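Local coordinates for protein lantibiotic dehydratase (Microbispora corallina, PDB 5EHK) that probably dehydrates serine and threonine residues of the precursor peptide of the lantibiotic NAI-107, using glutamyl-tRNA as the activating co-substrate, at residues A8-M13 with V381-I386; E385-A390 with E791-H796; L501-H506 with R661-W666. All blocks are in the same frame, centred on the assembly; numbering follows the deposited sequence.

Contact 1: A8-M13 with V381-I386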
loop_
_atom_site.group_PDB
_atom_site.type_symbol
_atom_site.label_atom_id
_atom_site.label_comp_id
_atom_site.label_asym_id
_atom_site.label_seq_id
_atom_site.Cartn_x
_atom_site.Cartn_y
_atom_site.Cartn_z
ATOM N N ALA A 8 -31.534 -20.528 15.570
ATOM C CA ALA A 8 -31.840 -19.374 16.427
ATOM C C ALA A 8 -32.248 -19.804 17.835
ATOM O O ALA A 8 -32.679 -20.941 18.058
ATOM C CB ALA A 8 -32.928 -18.503 15.807
ATOM N N TRP A 9 -32.079 -18.897 18.789
ATOM C CA TRP A 9 -32.528 -19.095 20.170
ATOM C C TRP A 9 -34.045 -19.134 20.252
ATOM O O TRP A 9 -34.722 -18.638 19.359
ATOM C CB TRP A 9 -32.055 -17.936 21.040
ATOM C CG TRP A 9 -30.653 -18.004 21.521
ATOM C CD1 TRP A 9 -29.686 -18.899 21.155
ATOM C CD2 TRP A 9 -30.055 -17.134 22.477
ATOM N NE1 TRP A 9 -28.521 -18.640 21.842
ATOM C CE2 TRP A 9 -28.721 -17.550 22.650
ATOM C CE3 TRP A 9 -30.523 -16.048 23.211
ATOM C CZ2 TRP A 9 -27.852 -16.918 23.521
ATOM C CZ3 TRP A 9 -29.662 -15.420 24.077
ATOM C CH2 TRP A 9 -28.337 -15.857 24.227
ATOM N N ASP A 10 -34.585 -19.676 21.340
ATOM C CA ASP A 10 -36.034 -19.657 21.518
ATOM C C ASP A 10 -36.506 -18.234 21.751
ATOM O O ASP A 10 -37.496 -17.809 21.157
ATOM C CB ASP A 10 -36.468 -20.468 22.742
ATOM C CG ASP A 10 -36.339 -21.958 22.547
ATOM O OD1 ASP A 10 -36.224 -22.409 21.389
ATOM O OD2 ASP A 10 -36.401 -22.678 23.566
ATOM N N VAL A 11 -35.800 -17.503 22.617
ATOM C CA VAL A 11 -36.196 -16.138 22.955
ATOM C C VAL A 11 -35.381 -15.154 22.157
ATOM O O VAL A 11 -34.331 -15.513 21.611
ATOM C CB VAL A 11 -36.011 -15.818 24.443
ATOM C CG1 VAL A 11 -36.802 -16.793 25.289
ATOM C CG2 VAL A 11 -34.539 -15.854 24.813
ATOM N N PHE A 12 -35.870 -13.919 22.091
ATOM C CA PHE A 12 -35.178 -12.849 21.403
ATOM C C PHE A 12 -35.560 -11.534 22.031
ATOM O O PHE A 12 -36.518 -11.485 22.783
ATOM C CB PHE A 12 -35.466 -12.858 19.893
ATOM C CG PHE A 12 -36.930 -12.888 19.531
ATOM C CD1 PHE A 12 -37.748 -11.783 19.758
ATOM C CD2 PHE A 12 -37.479 -14.008 18.919
ATOM C CE1 PHE A 12 -39.080 -11.803 19.407
ATOM C CE2 PHE A 12 -38.809 -14.031 18.566
ATOM C CZ PHE A 12 -39.610 -12.927 18.815
ATOM N N MET A 13 -34.786 -10.481 21.772
ATOM C CA MET A 13 -35.084 -9.169 22.339
ATOM C C MET A 13 -35.765 -8.305 21.290
ATOM O O MET A 13 -35.603 -8.533 20.099
ATOM C CB MET A 13 -33.825 -8.483 22.878
ATOM C CG MET A 13 -34.111 -7.272 23.764
ATOM S SD MET A 13 -32.679 -6.265 24.231
ATOM C CE MET A 13 -32.302 -5.430 22.685
ATOM N N VAL A 381 -42.084 -20.372 11.307
ATOM C CA VAL A 381 -41.736 -20.191 9.900
ATOM C C VAL A 381 -40.767 -19.017 9.771
ATOM O O VAL A 381 -39.880 -19.025 8.922
ATOM C CB VAL A 381 -42.996 -19.998 8.986
ATOM C CG1 VAL A 381 -43.739 -18.703 9.328
ATOM C CG2 VAL A 381 -42.630 -20.059 7.502
ATOM N N VAL A 382 -40.920 -18.032 10.651
ATOM C CA VAL A 382 -40.043 -16.872 10.661
ATOM C C VAL A 382 -38.652 -17.231 11.182
ATOM O O VAL A 382 -37.652 -16.886 10.555
ATOM C CB VAL A 382 -40.635 -15.725 11.478
ATOM C CG1 VAL A 382 -39.577 -14.636 11.706
ATOM C CG2 VAL A 382 -41.856 -15.168 10.763
ATOM N N ARG A 383 -38.591 -17.931 12.311
ATOM C CA ARG A 383 -37.320 -18.434 12.832
ATOM C C ARG A 383 -36.509 -19.170 11.758
ATOM O O ARG A 383 -35.292 -19.064 11.704
ATOM C CB ARG A 383 -37.565 -19.378 14.003
ATOM C CG ARG A 383 -36.299 -19.887 14.682
ATOM C CD ARG A 383 -36.551 -21.238 15.319
ATOM N NE ARG A 383 -35.939 -21.374 16.637
ATOM C CZ ARG A 383 -36.610 -21.614 17.761
ATOM N NH1 ARG A 383 -37.932 -21.739 17.750
ATOM N NH2 ARG A 383 -35.954 -21.732 18.906
ATOM N N THR A 384 -37.187 -19.890 10.881
ATOM C CA THR A 384 -36.510 -20.601 9.807
ATOM C C THR A 384 -36.019 -19.669 8.696
ATOM O O THR A 384 -35.007 -19.947 8.048
ATOM C CB THR A 384 -37.402 -21.738 9.269
ATOM O OG1 THR A 384 -37.403 -22.779 10.248
ATOM C CG2 THR A 384 -36.881 -22.307 7.934
ATOM N N GLU A 385 -36.746 -18.576 8.472
ATOM C CA GLU A 385 -36.356 -17.607 7.447
ATOM C C GLU A 385 -35.039 -16.993 7.887
ATOM O O GLU A 385 -34.039 -17.054 7.173
ATOM C CB GLU A 385 -37.433 -16.529 7.259
ATOM C CG GLU A 385 -37.237 -15.591 6.050
ATOM C CD GLU A 385 -37.128 -16.301 4.682
ATOM O OE1 GLU A 385 -38.052 -17.046 4.282
ATOM O OE2 GLU A 385 -36.113 -16.082 3.982
ATOM N N ILE A 386 -35.041 -16.462 9.101
ATOM C CA ILE A 386 -33.870 -15.851 9.664
ATOM C C ILE A 386 -32.690 -16.806 9.700
ATOM O O ILE A 386 -31.589 -16.427 9.338
ATOM C CB ILE A 386 -34.172 -15.330 11.059
ATOM C CG1 ILE A 386 -35.298 -14.293 10.968
ATOM C CG2 ILE A 386 -32.910 -14.754 11.709
ATOM C CD1 ILE A 386 -35.715 -13.758 12.283
#
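Arg383 reaches from its helix to Asp10 and sets the rim of its guanidinium group against the carboxylate. NH2 of Arg383 lies 2.6 Å from OD1 of Asp10, a salt bridge that is also a hydrogen bond. OD1 accepts it through its anti lone pair, the one turned away from OD2, and lies practically in the guanidinium plane. The carboxylate stands almost perpendicular to that plane, at 89°, so a single nitrogen meets a single oxygen instead of a two-on-two pairing. The arginine gets there because its CG is anti to the backbone N (chi1 -176°) and the chain then bends at chi3, swinging the head toward the 8-13 backbone. The same NH2 also makes a weak hydrogen bond to O of Ala8, at 3.5 Å, again at the guanidinium edge.

This is a helix laid on a face of a β-sheet: helix 380-395 packs beside strand 6-17, and the Arg383 side chain also touches Phe154 of the neighbouring strand 147-155. Ala8 is small here, since its CB points at the helix and meets CG of Arg383 at 3.8 Å, letting the arginine's aliphatic part pass close to the strand. A long, charged chain suits position 383 because it can span from helix to strand and still end in donors; its NH1 pairs with Glu380 within the helix. Trp9 turns away from the helix, and its NE1 is hydrogen-bonded to Glu791 of strand 785-792. OD2 of Asp10 lies near Glu550, a like charge, which the Arg383 salt bridge probably helps to offset.

Contact 2: E385-A390 with E791-H796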
loop_
_atom_site.group_PDB
_atom_site.type_symbol
_atom_site.label_atom_id
_atom_site.label_comp_id
_atom_site.label_asym_id
_atom_site.label_seq_id
_atom_site.Cartn_x
_atom_site.Cartn_y
_atom_site.Cartn_z
ATOM N N GLU A 385 -36.746 -18.576 8.472
ATOM C CA GLU A 385 -36.356 -17.607 7.447
ATOM C C GLU A 385 -35.039 -16.993 7.887
ATOM O O GLU A 385 -34.039 -17.054 7.173
ATOM C CB GLU A 385 -37.433 -16.529 7.259
ATOM C CG GLU A 385 -37.237 -15.591 6.050
ATOM C CD GLU A 385 -37.128 -16.301 4.682
ATOM O OE1 GLU A 385 -38.052 -17.046 4.282
ATOM O OE2 GLU A 385 -36.113 -16.082 3.982
ATOM N N ILE A 386 -35.041 -16.462 9.101
ATOM C CA ILE A 386 -33.870 -15.851 9.664
ATOM C C ILE A 386 -32.690 -16.806 9.700
ATOM O O ILE A 386 -31.589 -16.427 9.338
ATOM C CB ILE A 386 -34.172 -15.330 11.059
ATOM C CG1 ILE A 386 -35.298 -14.293 10.968
ATOM C CG2 ILE A 386 -32.910 -14.754 11.709
ATOM C CD1 ILE A 386 -35.715 -13.758 12.283
ATOM N N GLU A 387 -32.908 -18.056 10.067
ATOM C CA GLU A 387 -31.799 -19.000 10.048
ATOM C C GLU A 387 -31.232 -19.222 8.653
ATOM O O GLU A 387 -30.025 -19.429 8.504
ATOM C CB GLU A 387 -32.206 -20.335 10.647
ATOM C CG GLU A 387 -32.565 -20.218 12.103
ATOM C CD GLU A 387 -33.059 -21.517 12.687
ATOM O OE1 GLU A 387 -33.202 -22.491 11.923
ATOM O OE2 GLU A 387 -33.337 -21.550 13.902
ATOM N N ARG A 388 -32.087 -19.185 7.632
ATOM C CA ARG A 388 -31.637 -19.433 6.264
ATOM C C ARG A 388 -30.904 -18.185 5.735
ATOM O O ARG A 388 -29.996 -18.271 4.910
ATOM C CB ARG A 388 -32.828 -19.783 5.357
ATOM C CG ARG A 388 -33.293 -21.254 5.440
ATOM C CD ARG A 388 -34.208 -21.674 4.261
ATOM N NE ARG A 388 -33.446 -22.179 3.117
ATOM C CZ ARG A 388 -33.908 -23.040 2.208
ATOM N NH1 ARG A 388 -35.152 -23.500 2.282
ATOM N NH2 ARG A 388 -33.119 -23.439 1.215
ATOM N N ALA A 389 -31.291 -17.030 6.254
ATOM C CA ALA A 389 -30.702 -15.770 5.849
ATOM C C ALA A 389 -29.278 -15.663 6.379
ATOM O O ALA A 389 -28.335 -15.426 5.615
ATOM C CB ALA A 389 -31.551 -14.627 6.340
ATOM N N ALA A 390 -29.147 -15.818 7.698
ATOM C CA ALA A 390 -27.859 -15.932 8.356
ATOM C C ALA A 390 -26.929 -16.852 7.557
ATOM O O ALA A 390 -25.780 -16.485 7.283
ATOM C CB ALA A 390 -28.033 -16.442 9.775
ATOM N N GLU A 791 -26.759 -19.792 17.040
ATOM C CA GLU A 791 -25.529 -20.516 17.364
ATOM C C GLU A 791 -25.254 -21.536 16.287
ATOM O O GLU A 791 -26.174 -21.945 15.577
ATOM C CB GLU A 791 -25.636 -21.248 18.702
ATOM C CG GLU A 791 -26.038 -20.383 19.880
ATOM C CD GLU A 791 -26.131 -21.172 21.190
ATOM O OE1 GLU A 791 -25.997 -22.421 21.156
ATOM O OE2 GLU A 791 -26.287 -20.530 22.257
ATOM N N ARG A 792 -24.001 -21.966 16.165
ATOM C CA ARG A 792 -23.704 -23.077 15.280
ATOM C C ARG A 792 -24.568 -24.270 15.703
ATOM O O ARG A 792 -24.572 -24.648 16.878
ATOM C CB ARG A 792 -22.229 -23.426 15.365
ATOM C CG ARG A 792 -21.779 -24.456 14.336
ATOM C CD ARG A 792 -20.268 -24.764 14.436
ATOM N NE ARG A 792 -19.847 -25.092 15.798
ATOM C CZ ARG A 792 -19.055 -24.326 16.539
ATOM N NH1 ARG A 792 -18.577 -23.197 16.042
ATOM N NH2 ARG A 792 -18.731 -24.698 17.772
ATOM N N ARG A 793 -25.325 -24.831 14.757
ATOM C CA ARG A 793 -26.239 -25.958 15.031
ATOM C C ARG A 793 -25.463 -27.192 15.516
ATOM O O ARG A 793 -25.710 -27.680 16.612
ATOM C CB ARG A 793 -27.112 -26.275 13.788
ATOM C CG ARG A 793 -28.273 -27.265 14.012
ATOM C CD ARG A 793 -29.203 -27.397 12.783
ATOM N NE ARG A 793 -29.958 -26.168 12.544
ATOM C CZ ARG A 793 -31.125 -25.876 13.115
ATOM N NH1 ARG A 793 -31.687 -26.732 13.955
ATOM N NH2 ARG A 793 -31.727 -24.719 12.866
ATOM N N ASP A 794 -24.494 -27.638 14.722
ATOM C CA ASP A 794 -23.593 -28.722 15.090
ATOM C C ASP A 794 -22.544 -28.140 16.008
ATOM O O ASP A 794 -21.551 -27.578 15.554
ATOM C CB ASP A 794 -22.891 -29.297 13.870
ATOM C CG ASP A 794 -21.789 -30.277 14.237
ATOM O OD1 ASP A 794 -21.703 -30.681 15.423
ATOM O OD2 ASP A 794 -21.003 -30.660 13.333
ATOM N N ARG A 795 -22.761 -28.300 17.303
ATOM C CA ARG A 795 -22.036 -27.528 18.286
ATOM C C ARG A 795 -20.580 -27.976 18.532
ATOM O O ARG A 795 -19.802 -27.215 19.109
ATOM C CB ARG A 795 -22.816 -27.521 19.601
ATOM C CG ARG A 795 -22.614 -28.802 20.416
ATOM C CD ARG A 795 -22.116 -28.455 21.816
ATOM N NE ARG A 795 -22.855 -27.288 22.282
ATOM C CZ ARG A 795 -22.448 -26.455 23.234
ATOM N NH1 ARG A 795 -21.284 -26.651 23.858
ATOM N NH2 ARG A 795 -23.229 -25.420 23.559
ATOM N N HIS A 796 -20.202 -29.181 18.116
ATOM C CA HIS A 796 -18.880 -29.700 18.489
ATOM C C HIS A 796 -17.749 -28.809 17.939
ATOM O O HIS A 796 -17.902 -28.183 16.876
ATOM C CB HIS A 796 -18.696 -31.155 18.050
ATOM C CG HIS A 796 -18.148 -31.294 16.673
ATOM N ND1 HIS A 796 -18.920 -31.109 15.544
ATOM C CD2 HIS A 796 -16.898 -31.571 16.234
ATOM C CE1 HIS A 796 -18.169 -31.273 14.471
ATOM N NE2 HIS A 796 -16.934 -31.551 14.861
#
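Where helix 380-395 packs against strand 785-792 near its end, Glu387 of the helix and Arg793, the first residue past the strand, are joined by a salt bridge. OE1 of Glu387 stands 2.8 Å from NH2 of Arg793, and these two atoms carry nearly all of the contact. The carboxylate meets the guanidinium at its edge, close to the plane, yet the two flat groups are turned 61° apart and the chains cross at about a right angle. OE2 of Glu387 is left 3.7 Å from the same NH2 of Arg793, so the approach is one-sided. Glu387 is extended beyond CG (chi2 176°), which carries its charge well clear of the helix; Arg793 bends at chi3 to bring its head round to it.

Glutamate suits the place because its chain is long enough to reach from the helix and its two oxygens take different partners: OE2 accepts a hydrogen bond from the backbone N of Ala8. Arginine has donors to spare, and NE binds O of Ser4 while NH2 also binds O of Phe6, which holds the guanidinium against the N-terminal backbone. Beyond Arg793 the chain turns, steadied by Arg792, whose NE donates to O of Asp794 at 3.0 Å.

On the side turned to the sheet, Ile386 rests on Val788 and Ala390 on Leu790, while strand 785-792 runs antiparallel between strands 6-17 and 500-508.

Contact 3: L501-H506 with R661-W666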
loop_
_atom_site.group_PDB
_atom_site.type_symbol
_atom_site.label_atom_id
_atom_site.label_comp_id
_atom_site.label_asym_id
_atom_site.label_seq_id
_atom_site.Cartn_x
_atom_site.Cartn_y
_atom_site.Cartn_z
ATOM N N LEU A 501 -23.795 -15.538 16.736
ATOM C CA LEU A 501 -23.989 -14.244 16.087
ATOM C C LEU A 501 -25.348 -13.641 16.472
ATOM O O LEU A 501 -26.138 -14.299 17.140
ATOM C CB LEU A 501 -23.840 -14.344 14.563
ATOM C CG LEU A 501 -24.871 -15.164 13.798
ATOM C CD1 LEU A 501 -25.114 -14.499 12.463
ATOM C CD2 LEU A 501 -24.420 -16.628 13.622
ATOM N N GLU A 502 -25.583 -12.385 16.090
ATOM C CA GLU A 502 -26.839 -11.700 16.356
ATOM C C GLU A 502 -27.216 -10.864 15.156
ATOM O O GLU A 502 -26.428 -10.041 14.716
ATOM C CB GLU A 502 -26.726 -10.809 17.609
ATOM C CG GLU A 502 -26.610 -11.624 18.909
ATOM C CD GLU A 502 -26.441 -10.786 20.173
ATOM O OE1 GLU A 502 -25.923 -9.637 20.101
ATOM O OE2 GLU A 502 -26.820 -11.299 21.250
ATOM N N LEU A 503 -28.403 -11.095 14.605
ATOM C CA LEU A 503 -28.929 -10.272 13.529
ATOM C C LEU A 503 -30.060 -9.477 14.144
ATOM O O LEU A 503 -30.820 -9.991 14.960
ATOM C CB LEU A 503 -29.435 -11.142 12.367
ATOM C CG LEU A 503 -28.385 -12.069 11.746
ATOM C CD1 LEU A 503 -28.979 -13.055 10.750
ATOM C CD2 LEU A 503 -27.262 -11.242 11.095
ATOM N N GLY A 504 -30.163 -8.209 13.794
ATOM C CA GLY A 504 -31.301 -7.428 14.225
ATOM C C GLY A 504 -32.144 -7.300 12.992
ATOM O O GLY A 504 -31.597 -7.014 11.940
ATOM N N VAL A 505 -33.447 -7.541 13.089
ATOM C CA VAL A 505 -34.300 -7.467 11.900
ATOM C C VAL A 505 -35.649 -6.817 12.138
ATOM O O VAL A 505 -36.106 -6.699 13.274
ATOM C CB VAL A 505 -34.532 -8.845 11.230
ATOM C CG1 VAL A 505 -33.230 -9.429 10.655
ATOM C CG2 VAL A 505 -35.213 -9.796 12.190
ATOM N N HIS A 506 -36.254 -6.373 11.042
ATOM C CA HIS A 506 -37.655 -6.008 11.009
ATOM C C HIS A 506 -38.390 -7.213 10.433
ATOM O O HIS A 506 -37.957 -7.800 9.426
ATOM C CB HIS A 506 -37.882 -4.844 10.047
ATOM C CG HIS A 506 -37.260 -3.550 10.477
ATOM N ND1 HIS A 506 -37.444 -3.011 11.731
ATOM C CD2 HIS A 506 -36.486 -2.669 9.796
ATOM C CE1 HIS A 506 -36.798 -1.860 11.810
ATOM N NE2 HIS A 506 -36.208 -1.629 10.650
ATOM N N ARG A 661 -14.763 -18.150 10.558
ATOM C CA ARG A 661 -15.168 -17.312 9.436
ATOM C C ARG A 661 -16.383 -16.423 9.781
ATOM O O ARG A 661 -17.436 -16.922 10.147
ATOM C CB ARG A 661 -15.443 -18.175 8.210
ATOM C CG ARG A 661 -15.992 -17.409 7.035
ATOM C CD ARG A 661 -15.926 -18.232 5.778
ATOM N NE ARG A 661 -16.229 -17.425 4.604
ATOM C CZ ARG A 661 -16.021 -17.811 3.347
ATOM N NH1 ARG A 661 -15.500 -19.012 3.068
ATOM N NH2 ARG A 661 -16.339 -16.979 2.368
ATOM N N LEU A 662 -16.219 -15.106 9.693
ATOM C CA LEU A 662 -17.180 -14.181 10.280
ATOM C C LEU A 662 -18.105 -13.525 9.273
ATOM O O LEU A 662 -17.642 -12.856 8.364
ATOM C CB LEU A 662 -16.436 -13.084 11.018
ATOM C CG LEU A 662 -15.377 -13.453 12.050
ATOM C CD1 LEU A 662 -14.722 -12.158 12.482
ATOM C CD2 LEU A 662 -16.006 -14.132 13.233
ATOM N N TRP A 663 -19.412 -13.659 9.481
ATOM C CA TRP A 663 -20.409 -13.096 8.580
ATOM C C TRP A 663 -20.286 -11.552 8.557
ATOM O O TRP A 663 -19.798 -10.942 9.514
ATOM C CB TRP A 663 -21.806 -13.519 9.050
ATOM C CG TRP A 663 -22.238 -12.692 10.193
ATOM C CD1 TRP A 663 -21.877 -12.842 11.497
ATOM C CD2 TRP A 663 -23.055 -11.521 10.128
ATOM N NE1 TRP A 663 -22.437 -11.842 12.262
ATOM C CE2 TRP A 663 -23.162 -11.014 11.447
ATOM C CE3 TRP A 663 -23.706 -10.849 9.086
ATOM C CZ2 TRP A 663 -23.896 -9.867 11.754
ATOM C CZ3 TRP A 663 -24.434 -9.706 9.383
ATOM C CH2 TRP A 663 -24.526 -9.228 10.711
ATOM N N GLU A 664 -20.712 -10.918 7.466
ATOM C CA GLU A 664 -20.762 -9.456 7.400
ATOM C C GLU A 664 -22.029 -9.079 6.689
ATOM O O GLU A 664 -22.588 -9.890 5.955
ATOM C CB GLU A 664 -19.613 -8.914 6.563
ATOM C CG GLU A 664 -18.235 -9.328 6.966
ATOM C CD GLU A 664 -17.180 -8.536 6.226
ATOM O OE1 GLU A 664 -17.501 -7.961 5.157
ATOM O OE2 GLU A 664 -16.025 -8.504 6.700
ATOM N N PRO A 665 -22.468 -7.831 6.844
ATOM C CA PRO A 665 -23.599 -7.334 6.056
ATOM C C PRO A 665 -23.386 -7.465 4.560
ATOM O O PRO A 665 -22.277 -7.724 4.112
ATOM C CB PRO A 665 -23.631 -5.869 6.424
ATOM C CG PRO A 665 -23.186 -5.852 7.807
ATOM C CD PRO A 665 -22.105 -6.884 7.907
ATOM N N TRP A 666 -24.456 -7.267 3.801
ATOM C CA TRP A 666 -24.409 -7.283 2.348
ATOM C C TRP A 666 -23.439 -6.200 1.845
ATOM O O TRP A 666 -23.529 -5.025 2.229
ATOM C CB TRP A 666 -25.823 -7.072 1.769
ATOM C CG TRP A 666 -25.834 -6.942 0.282
ATOM C CD1 TRP A 666 -25.802 -5.783 -0.441
ATOM C CD2 TRP A 666 -25.851 -8.011 -0.662
ATOM N NE1 TRP A 666 -25.811 -6.068 -1.786
ATOM C CE2 TRP A 666 -25.834 -7.433 -1.947
ATOM C CE3 TRP A 666 -25.880 -9.407 -0.549
ATOM C CZ2 TRP A 666 -25.835 -8.207 -3.116
ATOM C CZ3 TRP A 666 -25.890 -10.180 -1.713
ATOM C CH2 TRP A 666 -25.859 -9.575 -2.975
#
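One face of the Trp663 indole is covered by two leucine methyls, CD1 of Leu501 over the five-membered ring and CD2 of Leu503 over the six-membered ring. Both are CH-pi contacts. The Leu501 methyl CD1 lies 3.8 Å from the centroid of its ring, 15° off the normal; CD2 of Leu503 lies 3.6 Å from the other centroid, 20° off. Near the pyrrole side, CB of Leu501 approaches NE1 of Trp663 at 3.7 Å, while O of Glu502 comes obliquely to CZ2 of Trp663 at 3.9 Å. NE1 itself makes a weak hydrogen bond to O of Ser530, and the ring of His531 also meets the indole.

Trp663 holds CG between its backbone N and carbonyl carbon (chi1 78°), which turns the broad ring toward the strand. Leucines suit 501 and 503 because each can lay one methyl of its branched end over a ring of the indole. The intervening Glu502 points the other way and is hydrogen-bonded to N of Gly534. This alternation is that of a β-strand: Leu501 and Leu503 meet the tryptophan, while Leu503 and Val505 touch Ala390 and Ile386 of helix 380-395, whose Leu393 also touches the indole, in a buried apolar layer against one face of a β-sheet.

In the fold
All three contacts gather round helix 380-395 and the strands it rests on. The centres of contact 1 and contact 2 are about 10 Å apart, those of contact 2 and contact 3 about 11 Å, and those of contact 1 and contact 3 about 13 Å. Contacts 1 and 2 share Glu385 and Ile386 and are tied by probable hydrogen bonds: N of Ala8 is 2.7 Å from OE2 of Glu387, and NE1 of Trp9 is 3.0 Å from OE2 of Glu791. Contact 3 joins by packing alone, CB of Ala390 lying 3.6 Å from CD1 of Leu503. Together they join helix 380-395 and loop 661-666 to neighbouring strands 6-17, 785-792 and 500-508, from distant parts of the chain.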